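Local coordinates for protein putative fimbrium tip subunit Fim1F (Parabacteroides distasonis, PDB 3R4R) that is a putative component of the fimbrium tip, part of the surface filaments that mediate cell adhesion and biofilm formation, at residues A[267-272]-A[278-283]; A[189-194]-A[227-232]; A[14-19]-A[98-103]. All blocks are in the same frame, centred on the assembly; numbering follows the deposited sequence.

Contact 1 (A[267-272]-A[278-283])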
loop_
_atom_site.group_PDB
_atom_site.type_symbol
_atom_site.label_atom_id
_atom_site.label_comp_id
_atom_site.label_asym_id
_atom_site.label_seq_id
_atom_site.Cartn_x
_atom_site.Cartn_y
_atom_site.Cartn_z
ATOM N N TYR A 267 11.659 -4.716 2.455
ATOM C CA TYR A 267 13.001 -4.976 1.961
ATOM C C TYR A 267 14.070 -4.394 2.861
ATOM O O TYR A 267 13.840 -3.377 3.519
ATOM C CB TYR A 267 13.159 -4.372 0.560
ATOM C CG TYR A 267 12.166 -4.905 -0.455
ATOM C CD1 TYR A 267 12.383 -6.122 -1.098
ATOM C CD2 TYR A 267 11.021 -4.183 -0.793
ATOM C CE1 TYR A 267 11.468 -6.627 -2.019
ATOM C CE2 TYR A 267 10.097 -4.679 -1.717
ATOM C CZ TYR A 267 10.330 -5.900 -2.334
ATOM O OH TYR A 267 9.444 -6.417 -3.247
ATOM N N ARG A 268 15.244 -5.038 2.879
ATOM C CA ARG A 268 16.433 -4.562 3.578
ATOM C C ARG A 268 17.625 -4.522 2.606
ATOM O O ARG A 268 17.903 -5.513 1.930
ATOM C CB ARG A 268 16.790 -5.396 4.831
ATOM C CG ARG A 268 15.740 -5.427 5.947
ATOM C CD ARG A 268 16.360 -5.985 7.208
ATOM N NE ARG A 268 15.389 -6.320 8.251
ATOM C CZ ARG A 268 15.147 -7.555 8.686
ATOM N NH1 ARG A 268 15.846 -8.586 8.214
ATOM N NH2 ARG A 268 14.253 -7.762 9.642
ATOM N N ILE A 269 18.316 -3.366 2.542
ATOM C CA ILE A 269 19.509 -3.160 1.715
ATOM C C ILE A 269 20.706 -3.151 2.648
ATOM O O ILE A 269 20.863 -2.278 3.508
ATOM C CB ILE A 269 19.467 -1.900 0.804
ATOM C CG1 ILE A 269 18.253 -1.943 -0.145
ATOM C CG2 ILE A 269 20.774 -1.755 0.020
ATOM C CD1 ILE A 269 18.159 -0.784 -1.168
ATOM N N LYS A 270 21.554 -4.137 2.433
ATOM C CA LYS A 270 22.787 -4.413 3.152
ATOM C C LYS A 270 23.946 -4.479 2.156
ATOM O O LYS A 270 23.783 -5.013 1.062
ATOM C CB LYS A 270 22.603 -5.748 3.921
ATOM C CG LYS A 270 23.779 -6.251 4.735
ATOM C CD LYS A 270 23.520 -7.630 5.370
ATOM C CE LYS A 270 22.428 -7.646 6.415
ATOM N NZ LYS A 270 22.259 -9.008 6.981
ATOM N N GLY A 271 25.087 -3.913 2.548
ATOM C CA GLY A 271 26.307 -3.906 1.755
ATOM C C GLY A 271 27.422 -4.686 2.412
ATOM O O GLY A 271 27.517 -4.719 3.648
ATOM N N LEU A 272 28.271 -5.326 1.592
ATOM C CA LEU A 272 29.416 -6.120 2.090
ATOM C C LEU A 272 30.721 -5.555 1.522
ATOM O O LEU A 272 30.935 -5.620 0.305
ATOM C CB LEU A 272 29.263 -7.621 1.742
ATOM C CG LEU A 272 27.968 -8.317 2.241
ATOM C CD1 LEU A 272 27.845 -9.699 1.674
ATOM C CD2 LEU A 272 27.884 -8.372 3.756
ATOM N N ILE A 278 31.903 -2.801 -2.924
ATOM C CA ILE A 278 30.835 -3.211 -2.007
ATOM C C ILE A 278 29.872 -4.137 -2.797
ATOM O O ILE A 278 29.454 -3.817 -3.916
ATOM C CB ILE A 278 30.083 -2.019 -1.317
ATOM C CG1 ILE A 278 31.058 -1.101 -0.538
ATOM C CG2 ILE A 278 28.967 -2.536 -0.397
ATOM C CD1 ILE A 278 30.437 0.217 0.086
ATOM N N GLU A 279 29.557 -5.290 -2.196
ATOM C CA GLU A 279 28.662 -6.307 -2.737
ATOM C C GLU A 279 27.317 -6.149 -2.020
ATOM O O GLU A 279 27.193 -6.511 -0.846
ATOM C CB GLU A 279 29.322 -7.691 -2.549
ATOM C CG GLU A 279 28.629 -8.925 -3.113
ATOM C CD GLU A 279 29.471 -10.191 -3.020
ATOM O OE1 GLU A 279 30.703 -10.108 -3.239
ATOM O OE2 GLU A 279 28.889 -11.279 -2.807
ATOM N N TRP A 280 26.334 -5.532 -2.714
ATOM C CA TRP A 280 25.019 -5.210 -2.176
ATOM C C TRP A 280 24.075 -6.408 -2.235
ATOM O O TRP A 280 24.065 -7.183 -3.192
ATOM C CB TRP A 280 24.390 -4.024 -2.919
ATOM C CG TRP A 280 25.176 -2.754 -2.745
ATOM C CD1 TRP A 280 26.151 -2.277 -3.571
ATOM C CD2 TRP A 280 25.172 -1.892 -1.592
ATOM N NE1 TRP A 280 26.720 -1.142 -3.030
ATOM C CE2 TRP A 280 26.133 -0.880 -1.819
ATOM C CE3 TRP A 280 24.423 -1.855 -0.403
ATOM C CZ2 TRP A 280 26.356 0.161 -0.909
ATOM C CZ3 TRP A 280 24.641 -0.822 0.493
ATOM C CH2 TRP A 280 25.605 0.166 0.245
ATOM N N VAL A 281 23.251 -6.506 -1.191
ATOM C CA VAL A 281 22.278 -7.557 -0.904
ATOM C C VAL A 281 20.870 -6.956 -0.737
ATOM O O VAL A 281 20.629 -6.108 0.140
ATOM C CB VAL A 281 22.676 -8.357 0.380
ATOM C CG1 VAL A 281 21.652 -9.441 0.699
ATOM C CG2 VAL A 281 24.085 -8.942 0.299
ATOM N N LEU A 282 19.931 -7.437 -1.545
ATOM C CA LEU A 282 18.554 -7.005 -1.406
ATOM C C LEU A 282 17.754 -8.163 -0.833
ATOM O O LEU A 282 17.670 -9.223 -1.459
ATOM C CB LEU A 282 17.984 -6.497 -2.747
ATOM C CG LEU A 282 16.561 -5.953 -2.721
ATOM C CD1 LEU A 282 16.376 -4.859 -1.646
ATOM C CD2 LEU A 282 16.169 -5.445 -4.079
ATOM N N GLU A 283 17.210 -7.971 0.378
ATOM C CA GLU A 283 16.443 -9.000 1.077
ATOM C C GLU A 283 14.928 -8.702 1.040
ATOM O O GLU A 283 14.512 -7.576 1.267
ATOM C CB GLU A 283 16.906 -9.132 2.555
ATOM C CG GLU A 283 16.152 -10.190 3.363
ATOM C CD GLU A 283 16.374 -10.262 4.864
ATOM O OE1 GLU A 283 17.293 -9.584 5.375
ATOM O OE2 GLU A 283 15.624 -11.009 5.534
#

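Contact 2 (A[189-194]-A[227-232]). With SO4 (sulfate ion), chain C; EDO (1,2-ethanediol), chain F.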
loop_
_atom_site.group_PDB
_atom_site.type_symbol
_atom_site.label_atom_id
_atom_site.label_comp_id
_atom_site.label_asym_id
_atom_site.label_seq_id
_atom_site.Cartn_x
_atom_site.Cartn_y
_atom_site.Cartn_z
ATOM N N PHE A 189 29.481 5.204 6.360
ATOM C CA PHE A 189 28.644 4.719 5.247
ATOM C C PHE A 189 27.190 5.229 5.458
ATOM O O PHE A 189 26.215 4.457 5.437
ATOM C CB PHE A 189 28.719 3.179 5.115
ATOM C CG PHE A 189 30.121 2.674 4.853
ATOM C CD1 PHE A 189 30.611 2.575 3.555
ATOM C CD2 PHE A 189 30.960 2.317 5.907
ATOM C CE1 PHE A 189 31.922 2.136 3.317
ATOM C CE2 PHE A 189 32.266 1.868 5.667
ATOM C CZ PHE A 189 32.736 1.776 4.374
ATOM N N SER A 190 27.075 6.552 5.689
ATOM C CA SER A 190 25.812 7.237 5.899
ATOM C C SER A 190 25.016 7.328 4.617
ATOM O O SER A 190 25.585 7.561 3.541
ATOM C CB SER A 190 26.049 8.637 6.449
ATOM O OG SER A 190 26.718 8.585 7.692
ATOM N N LEU A 191 23.698 7.156 4.733
ATOM C CA LEU A 191 22.810 7.317 3.593
ATOM C C LEU A 191 22.546 8.808 3.487
ATOM O O LEU A 191 22.039 9.420 4.447
ATOM C CB LEU A 191 21.532 6.465 3.702
ATOM C CG LEU A 191 20.491 6.587 2.537
ATOM C CD1 LEU A 191 21.096 6.215 1.150
ATOM C CD2 LEU A 191 19.244 5.740 2.831
ATOM N N THR A 192 23.004 9.409 2.367
ATOM C CA THR A 192 22.892 10.853 2.139
ATOM C C THR A 192 21.778 11.198 1.150
ATOM O O THR A 192 21.269 12.318 1.201
ATOM C CB THR A 192 24.233 11.442 1.613
ATOM O OG1 THR A 192 24.639 10.737 0.446
ATOM C CG2 THR A 192 25.357 11.390 2.641
ATOM N N LYS A 193 21.411 10.272 0.246
ATOM C CA LYS A 193 20.389 10.535 -0.779
ATOM C C LYS A 193 19.796 9.260 -1.302
ATOM O O LYS A 193 20.491 8.243 -1.408
ATOM C CB LYS A 193 21.005 11.331 -1.969
ATOM C CG LYS A 193 20.031 11.774 -3.056
ATOM C CD LYS A 193 20.720 12.464 -4.221
ATOM N N VAL A 194 18.486 9.324 -1.617
ATOM C CA VAL A 194 17.744 8.284 -2.304
ATOM C C VAL A 194 17.044 9.002 -3.438
ATOM O O VAL A 194 16.292 9.952 -3.221
ATOM C CB VAL A 194 16.800 7.386 -1.463
ATOM C CG1 VAL A 194 16.149 6.323 -2.363
ATOM C CG2 VAL A 194 17.551 6.714 -0.311
ATOM N N VAL A 227 16.438 6.078 7.404
ATOM C CA VAL A 227 17.026 4.762 7.128
ATOM C C VAL A 227 15.886 3.825 6.636
ATOM O O VAL A 227 16.152 2.963 5.813
ATOM C CB VAL A 227 17.747 4.306 8.434
ATOM C CG1 VAL A 227 17.756 2.804 8.654
ATOM C CG2 VAL A 227 19.144 4.877 8.481
ATOM N N THR A 228 14.646 4.036 7.081
ATOM C CA THR A 228 13.466 3.315 6.600
ATOM C C THR A 228 12.632 4.324 5.781
ATOM O O THR A 228 12.261 5.387 6.278
ATOM C CB THR A 228 12.660 2.630 7.740
ATOM O OG1 THR A 228 13.454 1.598 8.357
ATOM C CG2 THR A 228 11.316 2.023 7.236
ATOM N N PHE A 229 12.362 3.996 4.523
ATOM C CA PHE A 229 11.617 4.886 3.638
ATOM C C PHE A 229 10.679 4.040 2.727
ATOM O O PHE A 229 10.767 2.798 2.732
ATOM C CB PHE A 229 12.591 5.774 2.824
ATOM C CG PHE A 229 13.709 5.029 2.154
ATOM C CD1 PHE A 229 14.897 4.772 2.836
ATOM C CD2 PHE A 229 13.602 4.635 0.829
ATOM C CE1 PHE A 229 15.936 4.063 2.220
ATOM C CE2 PHE A 229 14.645 3.945 0.204
ATOM C CZ PHE A 229 15.797 3.639 0.916
ATOM N N TYR A 230 9.748 4.722 2.007
ATOM C CA TYR A 230 8.711 4.100 1.185
ATOM C C TYR A 230 8.649 4.653 -0.228
ATOM O O TYR A 230 9.108 5.760 -0.488
ATOM C CB TYR A 230 7.319 4.312 1.818
ATOM C CG TYR A 230 7.231 4.022 3.296
ATOM C CD1 TYR A 230 7.095 2.718 3.766
ATOM C CD2 TYR A 230 7.314 5.050 4.232
ATOM C CE1 TYR A 230 7.101 2.438 5.133
ATOM C CE2 TYR A 230 7.334 4.780 5.603
ATOM C CZ TYR A 230 7.215 3.472 6.048
ATOM O OH TYR A 230 7.137 3.209 7.385
ATOM N N THR A 231 8.013 3.890 -1.125
ATOM C CA THR A 231 7.781 4.230 -2.528
ATOM C C THR A 231 6.626 3.393 -3.096
ATOM O O THR A 231 6.405 2.250 -2.666
ATOM C CB THR A 231 9.060 4.034 -3.377
ATOM O OG1 THR A 231 8.772 4.353 -4.736
ATOM C CG2 THR A 231 9.613 2.608 -3.316
ATOM N N TYR A 232 5.922 3.948 -4.105
ATOM C CA TYR A 232 4.963 3.165 -4.834
ATOM C C TYR A 232 5.745 2.375 -5.881
ATOM O O TYR A 232 6.840 2.815 -6.244
ATOM C CB TYR A 232 3.850 4.037 -5.444
ATOM C CG TYR A 232 2.938 4.769 -4.487
ATOM C CD1 TYR A 232 2.218 4.074 -3.514
ATOM C CD2 TYR A 232 2.600 6.100 -4.706
ATOM C CE1 TYR A 232 1.330 4.730 -2.662
ATOM C CE2 TYR A 232 1.656 6.752 -3.907
ATOM C CZ TYR A 232 1.036 6.066 -2.875
ATOM O OH TYR A 232 0.136 6.703 -2.062
HETATM S S SO4 C . 14.825 6.155 10.634
HETATM O O1 SO4 C . 13.661 6.916 10.151
HETATM O O2 SO4 C . 14.873 6.213 12.109
HETATM O O3 SO4 C . 14.681 4.739 10.208
HETATM O O4 SO4 C . 16.050 6.733 10.111
HETATM C C1 EDO F . 9.994 8.840 1.261
HETATM O O1 EDO F . 9.008 9.880 1.144
HETATM C C2 EDO F . 10.206 8.475 2.727
HETATM O O2 EDO F . 9.298 7.462 3.167
#

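Contact 3 (A[14-19]-A[98-103])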
loop_
_atom_site.group_PDB
_atom_site.type_symbol
_atom_site.label_atom_id
_atom_site.label_comp_id
_atom_site.label_asym_id
_atom_site.label_seq_id
_atom_site.Cartn_x
_atom_site.Cartn_y
_atom_site.Cartn_z
ATOM N N PHE A 14 -30.227 -2.024 2.617
ATOM C CA PHE A 14 -29.362 -2.892 3.413
ATOM C C PHE A 14 -28.337 -2.158 4.211
ATOM O O PHE A 14 -27.892 -1.071 3.842
ATOM C CB PHE A 14 -28.587 -3.871 2.520
ATOM C CG PHE A 14 -29.412 -4.941 1.881
ATOM C CD1 PHE A 14 -30.018 -4.729 0.650
ATOM C CD2 PHE A 14 -29.564 -6.175 2.491
ATOM C CE1 PHE A 14 -30.787 -5.726 0.058
ATOM C CE2 PHE A 14 -30.333 -7.171 1.900
ATOM C CZ PHE A 14 -30.943 -6.941 0.688
ATOM N N ASP A 15 -27.894 -2.811 5.277
ATOM C CA ASP A 15 -26.780 -2.383 6.102
ATOM C C ASP A 15 -25.766 -3.530 6.142
ATOM O O ASP A 15 -26.106 -4.666 6.473
ATOM C CB ASP A 15 -27.210 -1.925 7.504
ATOM C CG ASP A 15 -27.997 -0.618 7.550
ATOM O OD1 ASP A 15 -28.826 -0.377 6.629
ATOM O OD2 ASP A 15 -27.860 0.119 8.555
HETATM N N MSE A 16 -24.536 -3.234 5.733
HETATM C CA MSE A 16 -23.444 -4.203 5.644
HETATM C C MSE A 16 -22.453 -4.062 6.775
HETATM O O MSE A 16 -22.046 -2.949 7.113
HETATM C CB MSE A 16 -22.684 -4.036 4.309
HETATM C CG MSE A 16 -23.501 -4.436 3.067
HETATM SE SE MSE A 16 -22.626 -4.148 1.307
HETATM C CE MSE A 16 -20.934 -5.095 1.642
ATOM N N SER A 17 -22.048 -5.211 7.344
ATOM C CA SER A 17 -20.981 -5.305 8.338
ATOM C C SER A 17 -19.683 -5.572 7.583
ATOM O O SER A 17 -19.601 -6.553 6.838
ATOM C CB SER A 17 -21.286 -6.371 9.386
ATOM O OG SER A 17 -22.472 -6.085 10.111
ATOM N N LEU A 18 -18.698 -4.664 7.717
ATOM C CA LEU A 18 -17.436 -4.709 6.982
ATOM C C LEU A 18 -16.243 -4.928 7.914
ATOM O O LEU A 18 -16.129 -4.243 8.931
ATOM C CB LEU A 18 -17.288 -3.362 6.244
ATOM C CG LEU A 18 -16.667 -3.362 4.836
ATOM C CD1 LEU A 18 -17.673 -3.848 3.800
ATOM C CD2 LEU A 18 -16.279 -1.957 4.423
ATOM N N VAL A 19 -15.347 -5.871 7.571
ATOM C CA VAL A 19 -14.140 -6.138 8.368
ATOM C C VAL A 19 -12.902 -5.870 7.485
ATOM O O VAL A 19 -12.741 -6.540 6.466
ATOM C CB VAL A 19 -14.126 -7.565 8.975
ATOM C CG1 VAL A 19 -12.789 -7.875 9.652
ATOM C CG2 VAL A 19 -15.273 -7.751 9.963
ATOM N N VAL A 98 -22.762 -8.386 -5.283
ATOM C CA VAL A 98 -22.055 -7.095 -5.383
ATOM C C VAL A 98 -20.549 -7.246 -5.008
ATOM O O VAL A 98 -20.139 -8.273 -4.485
ATOM C CB VAL A 98 -22.727 -5.991 -4.494
ATOM C CG1 VAL A 98 -24.047 -5.516 -5.084
ATOM C CG2 VAL A 98 -22.908 -6.444 -3.049
ATOM N N SER A 99 -19.742 -6.221 -5.311
ATOM C CA SER A 99 -18.326 -6.191 -4.918
ATOM C C SER A 99 -18.051 -4.887 -4.144
ATOM O O SER A 99 -18.626 -3.830 -4.462
ATOM C CB SER A 99 -17.365 -6.354 -6.104
ATOM O OG SER A 99 -17.192 -5.201 -6.902
ATOM N N VAL A 100 -17.198 -4.982 -3.111
ATOM C CA VAL A 100 -16.845 -3.846 -2.273
ATOM C C VAL A 100 -15.314 -3.600 -2.397
ATOM O O VAL A 100 -14.521 -4.515 -2.226
ATOM C CB VAL A 100 -17.314 -4.045 -0.793
ATOM C CG1 VAL A 100 -16.955 -5.422 -0.236
ATOM C CG2 VAL A 100 -16.801 -2.941 0.127
ATOM N N LEU A 101 -14.941 -2.358 -2.756
ATOM C CA LEU A 101 -13.564 -1.844 -2.897
ATOM C C LEU A 101 -13.261 -0.828 -1.781
ATOM O O LEU A 101 -14.044 0.096 -1.562
ATOM C CB LEU A 101 -13.334 -1.192 -4.296
ATOM C CG LEU A 101 -11.933 -0.576 -4.537
ATOM C CD1 LEU A 101 -10.916 -1.639 -4.846
ATOM C CD2 LEU A 101 -11.951 0.397 -5.675
ATOM N N VAL A 102 -12.136 -0.998 -1.082
ATOM C CA VAL A 102 -11.767 -0.091 0.009
ATOM C C VAL A 102 -10.423 0.595 -0.325
ATOM O O VAL A 102 -9.465 -0.084 -0.690
ATOM C CB VAL A 102 -11.700 -0.873 1.359
ATOM C CG1 VAL A 102 -11.308 0.040 2.518
ATOM C CG2 VAL A 102 -13.019 -1.590 1.661
ATOM N N VAL A 103 -10.375 1.927 -0.252
ATOM C CA VAL A 103 -9.134 2.692 -0.424
ATOM C C VAL A 103 -8.881 3.385 0.916
ATOM O O VAL A 103 -9.669 4.246 1.311
ATOM C CB VAL A 103 -9.080 3.672 -1.620
ATOM C CG1 VAL A 103 -7.705 4.360 -1.702
ATOM C CG2 VAL A 103 -9.407 2.968 -2.929
#

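Contact 1 (A[267-272]-A[278-283])
The backbone oxygen of Lys270 takes the shortest bond of this hairpin, from Val281 N at 2.8 Å. The same oxygen also receives the CA-H of Trp280. Lys270 N returns the pairing to Val281 O. Matching pairs of bonds join Arg268 with Glu283 and Leu272 with Glu279, as in an antiparallel pair.

On one face, Arg268 and Glu283 run alongside each other off the sheet. Both chains are extended, which brings NH1 of Arg268 to 3.3 Å from OE1 of Glu283. This is a salt bridge, but its hydrogen bond is weak, and the two flat groups are turned 75° apart. Further along, Leu272 CD1 rests on Val281 CG2 at 4.1 Å.

The other face is apolar. The ring of Trp280 reaches over Gly271, whose CA sits 3.5 Å from CE3 of Trp280. Ile278 CG2 lies over the same ring face, and Ile269 CG2 meets CE3 obliquely. Leu282 CD1 touches both Ile269 CG1 and Tyr267 CB.

The two strands form a beta hairpin within the C-terminal, transthyretin-like domain. Strand 161-179 runs parallel to 267-272 on its other edge, away from 278-283. Strand 289-291 continues the sheet beyond 278-283. Strand 251-257 packs on the side of the sheet that carries Trp280: Phe256 touches Ile269, while Tyr254 touches Ile278 and meets the Trp280 ring.

Contact 2 (A[189-194]-A[227-232])
The Phe229 ring has Val194 over one face. CG2 of Val194 lies 4.1 Å from the ring centroid and 25° off the normal, a CH-pi contact displaced toward CZ. Its CG1 methyl reaches CE2 of Phe229 at 3.8 Å. Leu191 CD2 comes to CE1 of Phe229 at 3.8 Å, obliquely to the ring. Both aliphatic side chains approach from the direction opposite to Phe229.

A chi1 of 49° turns the Phe229 ring toward 191-194, where Val194 and Leu191 meet it. No hydrogen bond joins the two segments. The bulge at Thr192 and Lys193, which both face Ser244, lies between Leu191 and Val194; those two side chains still point to the same ring.

The backbone of 227-232 also holds small molecules, probably from the crystallisation liquor. Val227 N donates to sulfate O4 at 2.8 Å, while the bond from Thr228 N to sulfate O3 is weak. Tyr230 N donates to O2 of 1,2-ethanediol.

Leu197 and Ile172 also touch Phe229, and Tyr221 touches Leu191 and Val194. Strand 228-232 pairs with 161-179, whereas 191-202 belongs to the other sheet. Here two sheets pack through their side chains, consistent with the beta sandwich of a transthyretin-like domain.

Contact 3 (A[14-19]-A[98-103])
A chi1 of 47° places CG1 of Val100 between its backbone N and carbonyl carbon and sets CG2 anti to the N. CG2 then meets CD1 of Leu18 at 3.9 Å, the closest approach between the segments. Leu18 has a chi1 of -143°, away from the usual staggered values. Its two methyls divide between neighbours: CD1 goes to Val100, and CD2 reaches CG2 of Val102 at 4.3 Å. Leu18 and Val100 point in opposite senses and overlap alongside.

Met16 is present as selenomethionine. Its chain turns at the selenium, and this brings the terminal CE to CG1 of Val100, a looser contact of 4.4 Å. Val100 is thus touched on both of its methyls, by Leu18 and by Met16.

All four touching residues are buried, and the contact is wholly apolar. The axes of segments 14-19 and 98-103 pass 10.5 Å apart, at 47°. No backbone bond joins the segments; side chains alone bridge the gap.

Strand 12-21 is hydrogen-bonded to strands 78-90 and 161-179. Strand 96-104 pairs with 46-52 and 144-152. Leu85, Leu152, Val161, Val163 and Leu165 add to the same apolar layer. Segment 14-19 lies in the presumed propeptide, and in this structure it forms part of the core. This angle and spacing are consistent with two layers of a beta sandwich packing through aliphatic side chains.

From the N terminus, contact 3 comes first: strand 12-21 meets strand 96-104 and closes a loop of 78 residues. Contacts 2 and 1 both belong to the C-terminal domain. Contact 2 closes a loop of 32 residues between 189-194 and 227-232. Contact 1 follows as a hairpin with five residues between its segments. The three lie in series, and none crosses or encloses another. Contacts 1 and 2 have centres 13 Å apart and touch where Ile278 CD1 meets Phe189 CE1 at 4.0 Å. Contact 3 lies on the opposite side of the chain's centre, about 41 Å from contact 1 between centres. The long strand 161-179 connects all three regions.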